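Local coordinates for protein alpha-galactosidase 1 (Saccharomyces cerevisiae, PDB 3LRK) that hydrolyses terminal, non-reducing alpha-D-galactose residues from alpha-D-galactosides such as galactose oligosaccharides, galactomannans and galactolipids, working as a secreted, glycosylated homotetramer, at residues T272-E275 / E276-H279; S281-M285 / V286-L290; G293-V296 / N297-K300. The protein carries 1 engineered substitution. One frame throughout, in Å; residues are numbered along the deposited sequence.

Contact 1. Residues T272-E275 / E276-H279; sequences TDDE and EKAH
Glu276 N donates to Thr272 O at 3.0 Å, the first i to i+4 backbone bond of helix 273-285, the barrel helix that precedes the eighth strand, 290-292. The side chain of Glu276 lies close to the same carbonyl, with CG 3.5 Å from Thr272 O. Its carboxylate is held from outside: OE1 by Ser303 OG, OE2 by a salt bridge to Lys300 and by Gly267 N. Lys277 follows, its backbone N bonded to Asp273 O. CG of Lys277 is anti to its own carbonyl carbon (chi1 -70°) and sits 3.2 Å from Asp273 O. A bend at chi3 then carries the amine to the flank of Asp274. The two side chains run side by side and point the same way. Asp274 OD1 and Lys277 NZ stay 4.3 Å apart, too far for a salt bridge. One water closes the gap, donating to OD1 of Asp274 at 2.7 Å and accepting from NZ of Lys277. Lys277 also makes a cation-pi contact with Trp397. Ala278 N bonds to Asp274 O at an N-H...O angle of 167°. His279 N bonds to Glu275 O, and its ring turns away, where NE2 is bonded to Glu265 N.

Ahead of these four bonds, Thr272 and Glu275 form a capping box. Glu275 N donates to Thr272 OG1 at 3.1 Å, and Thr272 N donates to Glu275 OE1 at 3.0 Å, meeting it on the anti side. The other oxygen, OE2, is bonded to His460. Asp273 OD2 forms a salt bridge with Arg400, and this aspartate touches a bound N-acetylglucosamine. The box thus satisfies two N-H groups at the helix start. Asp273, Asp274 and Glu275, the first three residues of the helix, would probably interact favourably with its dipole.

Contact 2. Residues S281-M285 / V286-L290; sequences SMWAM and VKSPL
Ser288 N donates to Trp283 O at 3.0 Å, nearly along the C=O axis, and Lys287 N donates to Ala284 O, also at 3.0 Å. The second bond is less regular, because Lys287 N stands 59° out of the carbonyl plane of Ala284. Val286 N keeps the ordinary helical bond to Met282 O. Next comes a water that donates to Met285 O at 2.6 Å and accepts from Lys287 NZ. The same amine is bonded to Ile315 O, so the lysine ties the helix end to helix 310-316.

The Ser288 N to Trp283 O and Lys287 N to Ala284 O pair makes a Schellman motif at the C-terminus of helix 273-285. Lys287 is its C-prime residue and takes positive phi (59°). The chain then turns into strand 290-292, the eighth parallel strand of the TIM barrel, as expected in a beta/alpha repeat fold.

With chi1 at 175°, Ser288 OG lies opposite its own N and donates in the carbonyl plane, on a lone pair of Pro289 O; it also accepts from Leu261 N. It lies 3.6 Å from CD1 of Trp283, approaching the indole obliquely. Pro289 O sits at the edge of that ring, near its plane. The indole NE1 is bonded to Asp262 O. An alanine in place of Ser288 would lose the hydroxyl, and Leu261 N and Pro289 O would probably be left without this shared partner.

Leu290 reaches back to the helix end, CD2 lying 4.0 Å from CB of Trp283 and also near Ala284 N. Val286 CG2, placed between its backbone N and carbonyl carbon, lies 3.3 Å from Met282 O. Beyond it, Val286 touches Leu243 of helix 239-246 and Trp346 of strand 342-349.

Contact 3. Residues G293-V296 / N297-K300; sequences GANV and NNLK. With NAG (2-acetamido-2-deoxy-beta-D-glucopyranose), chain B.
Asn295 OD1 is held by two donors. Asn297 N bonds to it at 3.0 Å, coming from above the amide plane, and a water donates to it from another direction. That water also donates to Asn297 OD1 at 2.6 Å, so it joins the two side chains. The Asn295 amide reaches this place because CG is anti to the backbone N (chi1 177°). This closes an Asx turn. The main-chain oxygen of Asn295 takes a further bond, from Asn298 N at 2.9 Å, again from above the carbonyl plane. It closes a type I beta turn with Val296 and Asn297 at its corners.

The side chains of Asn295 and Asn298 cross, with their amide planes 90° apart. Asn295 ND2 comes within 3.3 Å of CB of Asn298. A second water accepts from Asn295 ND2 and has a weak, long link to Asn298 ND2. A third accepts from Asn295 N and donates to Asn298 O. Asn298 ND2 then donates to O3 of an N-acetylglucosamine at 2.8 Å, almost straight at 171°.

On another side of the loop, CD1 of Leu299 meets CB of Ala294 at 3.7 Å. Leu299 also packs on Tyr304 and Tyr307 of helix 301-307. Val296 leans on Thr52 and Ile56 of helix 46-58, and its carbonyl accepts from Arg55.

This loop joins strand 290-292 to helix 301-307; its apolar side packs on helices and its polar side is hydrated. Direct and water-mediated bonds fix the turn of Asn295, while the amide of Asn298 gives a bound glycan sugar a directional hold.

The three contacts follow one another along the TIM-barrel domain. Contact 1 opens helix 273-285 and contact 2 closes it, with centres about 13 Å apart. Contact 2 leads into strand 290-292, and contact 3 is the loop after that strand, before helix 301-307. The centres of contacts 2 and 3 lie about 19 Å apart, those of 1 and 3 about 16 Å. A salt bridge from Glu276 OE2 to Lys300 NZ, 3.2 Å long, joins the start of the helix before the eighth strand to the loop after it, so chain segments on both sides of that strand are tied together. Contacts 1 and 3 each meet bound sugars, whereas contact 2 is buried near the chain centre.

Contact 1. Residues T272-E275 / E276-H279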
loop_
_atom_site.group_PDB
_atom_site.type_symbol
_atom_site.label_atom_id
_atom_site.label_comp_id
_atom_site.label_asym_id
_atom_site.label_seq_id
_atom_site.Cartn_x
_atom_site.Cartn_y
_atom_site.Cartn_z
ATOM N N THR A 272 -2.871 -35.895 -2.545
ATOM C CA THR A 272 -2.230 -37.144 -2.122
ATOM C C THR A 272 -2.497 -37.351 -0.635
ATOM O O THR A 272 -2.997 -36.445 0.040
ATOM C CB THR A 272 -0.702 -37.162 -2.409
ATOM O OG1 THR A 272 -0.020 -36.261 -1.521
ATOM C CG2 THR A 272 -0.406 -36.804 -3.875
ATOM N N ASP A 273 -2.173 -38.532 -0.119
ATOM C CA ASP A 273 -2.344 -38.800 1.308
ATOM C C ASP A 273 -1.421 -37.907 2.148
ATOM O O ASP A 273 -1.820 -37.404 3.194
ATOM C CB ASP A 273 -2.098 -40.277 1.635
ATOM C CG ASP A 273 -2.552 -40.648 3.045
ATOM O OD1 ASP A 273 -3.703 -40.327 3.421
ATOM O OD2 ASP A 273 -1.751 -41.262 3.785
ATOM N N ASP A 274 -0.190 -37.720 1.687
ATOM C CA ASP A 274 0.733 -36.807 2.368
ATOM C C ASP A 274 0.217 -35.370 2.397
ATOM O O ASP A 274 0.306 -34.708 3.427
ATOM C CB ASP A 274 2.119 -36.861 1.734
ATOM C CG ASP A 274 2.850 -38.136 2.070
ATOM O OD1 ASP A 274 2.975 -38.448 3.276
ATOM O OD2 ASP A 274 3.293 -38.819 1.124
ATOM N N GLU A 275 -0.316 -34.907 1.263
ATOM C CA GLU A 275 -0.877 -33.564 1.144
ATOM C C GLU A 275 -2.051 -33.351 2.099
ATOM O O GLU A 275 -2.150 -32.299 2.726
ATOM C CB GLU A 275 -1.294 -33.261 -0.306
ATOM C CG GLU A 275 -0.114 -32.985 -1.239
ATOM C CD GLU A 275 -0.507 -32.787 -2.704
ATOM O OE1 GLU A 275 -1.568 -33.281 -3.142
ATOM O OE2 GLU A 275 0.271 -32.144 -3.435
ATOM N N GLU A 276 -2.927 -34.352 2.209
ATOM C CA GLU A 276 -4.063 -34.288 3.119
ATOM C C GLU A 276 -3.633 -34.304 4.591
ATOM O O GLU A 276 -4.230 -33.611 5.409
ATOM C CB GLU A 276 -5.079 -35.398 2.820
ATOM C CG GLU A 276 -5.862 -35.166 1.521
ATOM C CD GLU A 276 -7.005 -36.153 1.300
ATOM O OE1 GLU A 276 -7.256 -37.015 2.169
ATOM O OE2 GLU A 276 -7.662 -36.047 0.246
ATOM N N LYS A 277 -2.583 -35.063 4.919
ATOM C CA LYS A 277 -2.055 -35.109 6.299
ATOM C C LYS A 277 -1.428 -33.774 6.707
ATOM O O LYS A 277 -1.639 -33.296 7.827
ATOM C CB LYS A 277 -1.004 -36.216 6.462
ATOM C CG LYS A 277 -1.550 -37.648 6.414
ATOM C CD LYS A 277 -0.631 -38.621 7.157
ATOM C CE LYS A 277 0.692 -38.824 6.437
ATOM N NZ LYS A 277 1.560 -39.790 7.159
ATOM N N ALA A 278 -0.639 -33.203 5.797
ATOM C CA ALA A 278 -0.016 -31.889 5.985
ATOM C C ALA A 278 -1.082 -30.816 6.204
ATOM O O ALA A 278 -0.986 -30.018 7.133
ATOM C CB ALA A 278 0.849 -31.542 4.782
ATOM N N HIS A 279 -2.107 -30.839 5.351
ATOM C CA HIS A 279 -3.210 -29.878 5.367
ATOM C C HIS A 279 -4.024 -29.963 6.674
ATOM O O HIS A 279 -4.227 -28.948 7.350
ATOM C CB HIS A 279 -4.052 -30.102 4.098
ATOM C CG HIS A 279 -5.339 -29.335 4.036
ATOM N ND1 HIS A 279 -5.460 -28.019 4.433
ATOM C CD2 HIS A 279 -6.554 -29.695 3.550
ATOM C CE1 HIS A 279 -6.704 -27.617 4.238
ATOM N NE2 HIS A 279 -7.387 -28.612 3.695
HETATM O O HOH W 1 2.786 -40.669 4.778
#

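Contact 2. Residues S281-M285 / V286-L290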
loop_
_atom_site.group_PDB
_atom_site.type_symbol
_atom_site.label_atom_id
_atom_site.label_comp_id
_atom_site.label_asym_id
_atom_site.label_seq_id
_atom_site.Cartn_x
_atom_site.Cartn_y
_atom_site.Cartn_z
ATOM N N SER A 281 -3.128 -31.464 9.557
ATOM C CA SER A 281 -2.224 -31.211 10.684
ATOM C C SER A 281 -1.924 -29.727 10.873
ATOM O O SER A 281 -1.878 -29.245 12.007
ATOM C CB SER A 281 -0.902 -31.965 10.516
ATOM O OG SER A 281 -1.111 -33.365 10.439
ATOM N N MET A 282 -1.709 -29.008 9.769
ATOM C CA MET A 282 -1.383 -27.578 9.868
ATOM C C MET A 282 -2.592 -26.715 10.275
ATOM O O MET A 282 -2.455 -25.822 11.114
ATOM C CB MET A 282 -0.677 -27.062 8.607
ATOM C CG MET A 282 0.773 -27.597 8.435
ATOM S SD MET A 282 1.802 -27.517 9.925
ATOM C CE MET A 282 1.792 -25.737 10.180
ATOM N N TRP A 283 -3.766 -27.011 9.716
ATOM C CA TRP A 283 -5.033 -26.387 10.154
ATOM C C TRP A 283 -5.289 -26.653 11.646
ATOM O O TRP A 283 -5.680 -25.744 12.389
ATOM C CB TRP A 283 -6.221 -26.880 9.310
ATOM C CG TRP A 283 -6.589 -26.062 8.052
ATOM C CD1 TRP A 283 -7.842 -25.618 7.714
ATOM C CD2 TRP A 283 -5.712 -25.620 6.995
ATOM N NE1 TRP A 283 -7.803 -24.934 6.510
ATOM C CE2 TRP A 283 -6.509 -24.921 6.051
ATOM C CE3 TRP A 283 -4.332 -25.747 6.749
ATOM C CZ2 TRP A 283 -5.970 -24.351 4.886
ATOM C CZ3 TRP A 283 -3.795 -25.172 5.587
ATOM C CH2 TRP A 283 -4.617 -24.477 4.675
ATOM N N ALA A 284 -5.061 -27.887 12.100
ATOM C CA ALA A 284 -5.182 -28.169 13.536
ATOM C C ALA A 284 -4.217 -27.301 14.360
ATOM O O ALA A 284 -4.611 -26.664 15.353
ATOM C CB ALA A 284 -4.960 -29.654 13.823
ATOM N N MET A 285 -2.962 -27.287 13.928
ATOM C CA MET A 285 -1.865 -26.681 14.677
ATOM C C MET A 285 -1.963 -25.160 14.831
ATOM O O MET A 285 -1.499 -24.599 15.832
ATOM C CB MET A 285 -0.548 -27.033 13.998
ATOM C CG MET A 285 0.651 -26.992 14.919
ATOM S SD MET A 285 2.154 -26.937 13.945
ATOM C CE MET A 285 1.800 -25.471 12.990
ATOM N N VAL A 286 -2.549 -24.496 13.832
ATOM C CA VAL A 286 -2.768 -23.047 13.905
ATOM C C VAL A 286 -4.121 -22.694 14.533
ATOM O O VAL A 286 -4.512 -21.522 14.566
ATOM C CB VAL A 286 -2.584 -22.340 12.525
ATOM C CG1 VAL A 286 -1.195 -22.612 11.968
ATOM C CG2 VAL A 286 -3.657 -22.769 11.518
ATOM N N LYS A 287 -4.832 -23.710 15.029
ATOM C CA LYS A 287 -6.149 -23.518 15.651
ATOM C C LYS A 287 -7.167 -22.874 14.687
ATOM O O LYS A 287 -7.960 -22.002 15.063
ATOM C CB LYS A 287 -6.026 -22.740 16.967
ATOM C CG LYS A 287 -5.874 -23.598 18.229
ATOM C CD LYS A 287 -4.566 -24.394 18.308
ATOM C CE LYS A 287 -4.268 -24.730 19.776
ATOM N NZ LYS A 287 -3.216 -25.767 19.911
ATOM N N SER A 288 -7.129 -23.316 13.435
ATOM C CA SER A 288 -8.201 -23.027 12.503
ATOM C C SER A 288 -9.416 -23.870 12.900
ATOM O O SER A 288 -9.250 -24.959 13.473
ATOM C CB SER A 288 -7.783 -23.375 11.068
ATOM O OG SER A 288 -8.869 -23.204 10.159
ATOM N N PRO A 289 -10.638 -23.360 12.631
ATOM C CA PRO A 289 -11.799 -24.245 12.579
ATOM C C PRO A 289 -11.491 -25.491 11.744
ATOM O O PRO A 289 -10.702 -25.436 10.789
ATOM C CB PRO A 289 -12.856 -23.391 11.880
ATOM C CG PRO A 289 -12.503 -21.987 12.250
ATOM C CD PRO A 289 -11.007 -21.954 12.378
ATOM N N LEU A 290 -12.088 -26.618 12.127
ATOM C CA LEU A 290 -11.927 -27.849 11.366
ATOM C C LEU A 290 -13.300 -28.240 10.860
ATOM O O LEU A 290 -14.058 -28.908 11.548
ATOM C CB LEU A 290 -11.306 -28.967 12.221
ATOM C CG LEU A 290 -9.936 -28.754 12.875
ATOM C CD1 LEU A 290 -9.574 -29.990 13.723
ATOM C CD2 LEU A 290 -8.822 -28.424 11.869
HETATM O O HOH W 2 -0.900 -25.700 18.107
#

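Contact 3. Residues G293-V296 / N297-K300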
loop_
_atom_site.group_PDB
_atom_site.type_symbol
_atom_site.label_atom_id
_atom_site.label_comp_id
_atom_site.label_asym_id
_atom_site.label_seq_id
_atom_site.Cartn_x
_atom_site.Cartn_y
_atom_site.Cartn_z
ATOM N N GLY A 293 -14.966 -30.471 4.461
ATOM C CA GLY A 293 -15.410 -29.993 3.139
ATOM C C GLY A 293 -15.822 -31.125 2.205
ATOM O O GLY A 293 -16.454 -30.896 1.169
ATOM N N ALA A 294 -15.481 -32.349 2.590
ATOM C CA ALA A 294 -15.792 -33.551 1.817
ATOM C C ALA A 294 -17.288 -33.900 1.812
ATOM O O ALA A 294 -18.062 -33.411 2.644
ATOM C CB ALA A 294 -14.973 -34.722 2.341
ATOM N N ASN A 295 -17.691 -34.718 0.839
ATOM C CA ASN A 295 -18.998 -35.376 0.863
ATOM C C ASN A 295 -18.832 -36.623 1.713
ATOM O O ASN A 295 -18.117 -37.551 1.318
ATOM C CB ASN A 295 -19.448 -35.755 -0.558
ATOM C CG ASN A 295 -20.786 -36.506 -0.587
ATOM O OD1 ASN A 295 -21.391 -36.790 0.450
ATOM N ND2 ASN A 295 -21.258 -36.814 -1.790
ATOM N N VAL A 296 -19.465 -36.642 2.882
ATOM C CA VAL A 296 -19.261 -37.739 3.835
ATOM C C VAL A 296 -19.880 -39.066 3.357
ATOM O O VAL A 296 -19.489 -40.138 3.823
ATOM C CB VAL A 296 -19.722 -37.379 5.283
ATOM C CG1 VAL A 296 -18.861 -36.245 5.863
ATOM C CG2 VAL A 296 -21.202 -37.014 5.323
ATOM N N ASN A 297 -20.827 -38.977 2.424
ATOM C CA ASN A 297 -21.427 -40.161 1.794
ATOM C C ASN A 297 -20.675 -40.561 0.523
ATOM O O ASN A 297 -21.067 -41.489 -0.185
ATOM C CB ASN A 297 -22.915 -39.932 1.500
ATOM C CG ASN A 297 -23.775 -39.972 2.758
ATOM O OD1 ASN A 297 -24.273 -38.938 3.208
ATOM N ND2 ASN A 297 -23.956 -41.168 3.332
ATOM N N ASN A 298 -19.591 -39.844 0.246
ATOM C CA ASN A 298 -18.715 -40.145 -0.868
ATOM C C ASN A 298 -17.289 -39.807 -0.440
ATOM O O ASN A 298 -16.576 -39.038 -1.097
ATOM C CB ASN A 298 -19.140 -39.335 -2.101
ATOM C CG ASN A 298 -18.584 -39.893 -3.389
ATOM O OD1 ASN A 298 -17.983 -40.969 -3.409
ATOM N ND2 ASN A 298 -18.791 -39.166 -4.482
ATOM N N LEU A 299 -16.901 -40.379 0.697
ATOM C CA LEU A 299 -15.628 -40.110 1.331
ATOM C C LEU A 299 -14.772 -41.375 1.283
ATOM O O LEU A 299 -15.225 -42.448 1.710
ATOM C CB LEU A 299 -15.863 -39.678 2.784
ATOM C CG LEU A 299 -14.669 -39.395 3.703
ATOM C CD1 LEU A 299 -13.889 -38.170 3.230
ATOM C CD2 LEU A 299 -15.141 -39.201 5.129
ATOM N N LYS A 300 -13.552 -41.248 0.763
ATOM C CA LYS A 300 -12.637 -42.384 0.681
ATOM C C LYS A 300 -11.976 -42.696 2.023
ATOM O O LYS A 300 -11.934 -41.840 2.919
ATOM C CB LYS A 300 -11.609 -42.224 -0.447
ATOM C CG LYS A 300 -10.522 -41.171 -0.247
ATOM C CD LYS A 300 -9.697 -41.031 -1.526
ATOM C CE LYS A 300 -8.419 -40.249 -1.309
ATOM N NZ LYS A 300 -8.707 -38.814 -0.949
HETATM C C1 NAG B . -14.268 -39.956 -7.160
HETATM C C2 NAG B . -15.747 -39.564 -7.274
HETATM C C3 NAG B . -16.681 -40.619 -6.663
HETATM C C4 NAG B . -16.364 -42.024 -7.175
HETATM C C5 NAG B . -14.856 -42.303 -7.123
HETATM C C6 NAG B . -14.520 -43.614 -7.832
HETATM C C7 NAG B . -16.701 -37.322 -7.350
HETATM C C8 NAG B . -17.061 -36.089 -6.572
HETATM N N2 NAG B . -16.005 -38.252 -6.695
HETATM O O3 NAG B . -18.024 -40.312 -6.970
HETATM O O4 NAG B . -17.075 -42.977 -6.411
HETATM O O5 NAG B . -14.104 -41.252 -7.720
HETATM O O6 NAG B . -14.154 -44.578 -6.871
HETATM O O7 NAG B . -17.048 -37.439 -8.527
HETATM O O HOH W 3 -15.729 -35.936 -0.670
HETATM O O HOH W 4 -19.536 -35.846 -3.839
HETATM O O HOH W 5 -24.139 -36.789 1.698
#